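PDB 4MRU: SusD homolog from Bacteroides thetaiotaomicron, which probably binds mucin O-glycans at the cell surface as a SusD-family lipoprotein of the outer membrane. Local coordinates for residues Leu202-Ala207 / Ser221-Ala226. Numbering follows the deposited sequence.
Sequences LQLRMA and SIAEKA. With EDO (1,2-ethanediol), chain E; EDO (1,2-ethanediol), chain F.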
ATOM      1  N   LEU A 202       3.365  11.982   3.240  1.00 18.01           N
ATOM      2  CA  LEU A 202       3.349  11.445   1.881  1.00 17.13           C
ATOM      3  C   LEU A 202       4.626  11.805   1.140  1.00 19.76           C
ATOM      4  O   LEU A 202       5.156  10.962   0.415  1.00 18.83           O
ATOM      5  CB  LEU A 202       2.169  11.998   1.121  1.00 19.68           C
ATOM      6  CG  LEU A 202       1.873  11.484  -0.285  1.00 19.50           C
ATOM      7  CD1 LEU A 202       1.719   9.978  -0.285  1.00 21.90           C
ATOM      8  CD2 LEU A 202       0.617  12.165  -0.821  1.00 23.61           C
ATOM      9  N   GLN A 203       5.113  13.044   1.296  1.00 16.97           N
ATOM     10  CA  GLN A 203       6.411  13.424   0.716  1.00 19.23           C
ATOM     11  C   GLN A 203       7.527  12.504   1.230  1.00 19.56           C
ATOM     12  O   GLN A 203       8.385  12.082   0.465  1.00 22.79           O
ATOM     13  CB  GLN A 203       6.776  14.852   1.034  1.00 20.00           C
ATOM     14  CG  GLN A 203       5.927  15.912   0.366  1.00 23.02           C
ATOM     15  CD  GLN A 203       6.171  17.310   0.961  1.00 23.09           C
ATOM     16  OE1 GLN A 203       6.290  17.482   2.181  1.00 25.80           O
ATOM     17  NE2 GLN A 203       6.249  18.312   0.084  1.00 24.77           N
ATOM     18  N   LEU A 204       7.497  12.190   2.511  1.00 18.59           N
ATOM     19  CA  LEU A 204       8.469  11.283   3.106  1.00 18.81           C
ATOM     20  C   LEU A 204       8.394   9.870   2.496  1.00 20.46           C
ATOM     21  O   LEU A 204       9.405   9.268   2.159  1.00 17.08           O
ATOM     22  CB  LEU A 204       8.248  11.225   4.615  1.00 18.84           C
ATOM     23  CG  LEU A 204       9.144  10.274   5.414  1.00 18.30           C
ATOM     24  CD1 LEU A 204      10.613  10.610   5.211  1.00 20.01           C
ATOM     25  CD2 LEU A 204       8.783  10.337   6.881  1.00 23.32           C
ATOM     26  N   ARG A 205       7.176   9.353   2.370  1.00 19.40           N
ATOM     27  CA  ARG A 205       6.968   8.036   1.785  1.00 19.01           C
ATOM     28  C   ARG A 205       7.513   7.977   0.353  1.00 18.34           C
ATOM     29  O   ARG A 205       8.232   7.081  -0.006  1.00 17.41           O
ATOM     30  CB  ARG A 205       5.482   7.715   1.761  1.00 22.12           C
ATOM     31  CG  ARG A 205       5.172   6.368   1.165  1.00 21.77           C
ATOM     32  CD  ARG A 205       3.696   6.253   0.759  1.00 23.73           C
ATOM     33  NE  ARG A 205       2.879   5.758   1.858  1.00 28.89           N
ATOM     34  CZ  ARG A 205       1.554   5.629   1.791  1.00 31.20           C
ATOM     35  NH1 ARG A 205       0.912   5.982   0.680  1.00 25.91           N
ATOM     36  NH2 ARG A 205       0.882   5.155   2.834  1.00 28.82           N
HETATM   37  N   MSE A 206       7.143   8.971  -0.444  1.00 18.06           N
HETATM   38  CA  MSE A 206       7.546   9.019  -1.841  1.00 18.68           C
HETATM   39  C   MSE A 206       9.031   9.249  -1.998  1.00 21.47           C
HETATM   40  O   MSE A 206       9.656   8.648  -2.869  1.00 19.80           O
HETATM   41  CB  MSE A 206       6.778  10.143  -2.502  1.00 19.45           C
HETATM   42  CG  MSE A 206       5.303   9.788  -2.663  1.00 22.39           C
HETATM   43 SE   MSE A 206       4.324  11.369  -3.359  0.75 33.94          SE
HETATM   44  CE  MSE A 206       5.591  11.997  -4.743  1.00 32.50           C
ATOM     45  N   ALA A 207       9.622  10.065  -1.140  1.00 19.13           N
ATOM     46  CA  ALA A 207      11.085  10.202  -1.134  1.00 20.79           C
ATOM     47  C   ALA A 207      11.769   8.865  -0.879  1.00 18.88           C
ATOM     48  O   ALA A 207      12.722   8.502  -1.573  1.00 20.23           O
ATOM     49  CB  ALA A 207      11.523  11.250  -0.116  1.00 19.59           C
ATOM     50  N   SER A 221      16.777  15.059   0.367  1.00 19.67           N
ATOM     51  CA  SER A 221      16.521  16.460   0.677  1.00 24.68           C
ATOM     52  C   SER A 221      15.042  16.672   0.901  1.00 21.00           C
ATOM     53  O   SER A 221      14.649  17.280   1.868  1.00 21.73           O
ATOM     54  CB  SER A 221      17.017  17.342  -0.466  1.00 26.22           C
ATOM     55  OG  SER A 221      16.696  18.674  -0.241  1.00 31.72           O
ATOM     56  N   ILE A 222      14.230  16.088   0.026  1.00 21.75           N
ATOM     57  CA  ILE A 222      12.762  16.156   0.182  1.00 23.19           C
ATOM     58  C   ILE A 222      12.339  15.539   1.513  1.00 23.91           C
ATOM     59  O   ILE A 222      11.567  16.157   2.270  1.00 20.88           O
ATOM     60  CB  ILE A 222      12.055  15.478  -1.000  1.00 21.97           C
ATOM     61  CG1 ILE A 222      12.221  16.338  -2.260  1.00 21.57           C
ATOM     62  CG2 ILE A 222      10.570  15.220  -0.716  1.00 21.16           C
ATOM     63  CD1 ILE A 222      12.017  15.552  -3.552  1.00 23.80           C
ATOM     64  N   ALA A 223      12.879  14.364   1.833  1.00 24.54           N
ATOM     65  CA  ALA A 223      12.534  13.685   3.098  1.00 24.71           C
ATOM     66  C   ALA A 223      12.915  14.498   4.324  1.00 22.28           C
ATOM     67  O   ALA A 223      12.131  14.630   5.263  1.00 20.54           O
ATOM     68  CB  ALA A 223      13.206  12.327   3.163  1.00 24.63           C
ATOM     69  N   GLU A 224      14.135  15.032   4.311  1.00 20.34           N
ATOM     70  CA  GLU A 224      14.612  15.835   5.402  1.00 22.40           C
ATOM     71  C   GLU A 224      13.762  17.095   5.594  1.00 21.20           C
ATOM     72  O   GLU A 224      13.386  17.433   6.719  1.00 20.98           O
ATOM     73  CB  GLU A 224      16.100  16.196   5.197  1.00 20.69           C
ATOM     74  CG  GLU A 224      16.977  14.961   5.377  1.00 22.52           C
ATOM     75  CD  GLU A 224      18.444  15.166   5.035  1.00 24.67           C
ATOM     76  OE1 GLU A 224      18.805  16.139   4.340  1.00 30.93           O
ATOM     77  OE2 GLU A 224      19.263  14.311   5.414  1.00 20.90           O
ATOM     78  N   LYS A 225      13.440  17.783   4.512  1.00 22.98           N
ATOM     79  CA  LYS A 225      12.613  18.987   4.623  1.00 21.08           C
ATOM     80  C   LYS A 225      11.202  18.654   5.115  1.00 26.81           C
ATOM     81  O   LYS A 225      10.607  19.424   5.902  1.00 22.80           O
ATOM     82  CB  LYS A 225      12.515  19.749   3.308  1.00 22.98           C
ATOM     83  CG  LYS A 225      13.820  20.448   2.981  1.00 33.51           C
ATOM     84  CD  LYS A 225      13.791  21.044   1.562  1.00 45.69           C
ATOM     85  CE  LYS A 225      15.123  21.709   1.227  1.00 55.95           C
ATOM     86  NZ  LYS A 225      14.991  22.681   0.109  1.00 67.51           N
ATOM     87  N   ALA A 226      10.682  17.516   4.668  1.00 19.27           N
ATOM     88  CA  ALA A 226       9.341  17.072   5.060  1.00 19.77           C
ATOM     89  C   ALA A 226       9.248  16.805   6.563  1.00 21.84           C
ATOM     90  O   ALA A 226       8.333  17.286   7.217  1.00 20.82           O
ATOM     91  CB  ALA A 226       8.965  15.836   4.294  1.00 19.87           C
TER
HETATM   92  C1  EDO E 603       7.654  21.296   1.621  1.00 23.22           C
HETATM   93  O1  EDO E 603       6.324  20.963   1.227  1.00 28.91           O
HETATM   94  C2  EDO E 603       7.907  20.694   2.982  1.00 29.98           C
HETATM   95  O2  EDO E 603       8.118  19.305   2.761  1.00 25.37           O
HETATM   96  C1  EDO F 604      -2.435   6.392   0.590  1.00 40.91           C
HETATM   97  O1  EDO F 604      -1.760   5.606  -0.398  1.00 43.43           O
HETATM   98  C2  EDO F 604      -3.137   5.370   1.414  1.00 39.66           C
HETATM   99  O2  EDO F 604      -2.079   4.617   1.980  1.00 36.18           O
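The helical segments Leu202-Ala207 and Ser221-Ala226 run nearly antiparallel, at 156°, and their axes approach to 8.3 Å. The backbones come nearest at Leu204 and Ala223, whose CA atoms are 4.7 Å apart. Three alanines, Ala207, Ala223 and Ala226, lie at the interface, consistent with the close approach. The CB of Ala223 touches both Leu204 CD1, at 3.7 Å, and the CB of Ala207, at 3.8 Å. Leu204 reaches it because its CG is anti to the backbone N (chi1 178°), which brings the CD1 branch across to the methyl group. Ile222 uses its CG2 branch, which packs against Ala207 CB and over the carbonyl O of Gln203. Ala226 lays its CB beside the side chain of Gln203, 3.8 Å from OE1. The Gln203 amide then grips both ends of an ethanediol, probably from the crystallisation liquor. OE1 accepts from O2 at 2.6 Å, and NE2 donates to O1 at 2.9 Å in a nearly straight bond (166°). The diol at Gln203 is also hydrogen-bonded to Asp167 of helix 152-173. Elsewhere on helix 192-209, Arg205 forms a salt bridge with Glu329, and its NH1 and NH2 hold the second ethanediol. Leu333 of helix 327-339 touches Leu204, and Met344 touches both Leu204 and Ala223. The pair is a helical hairpin with an alanine-rich interface, consistent with the TPR-like helical repeats of SusD-family proteins.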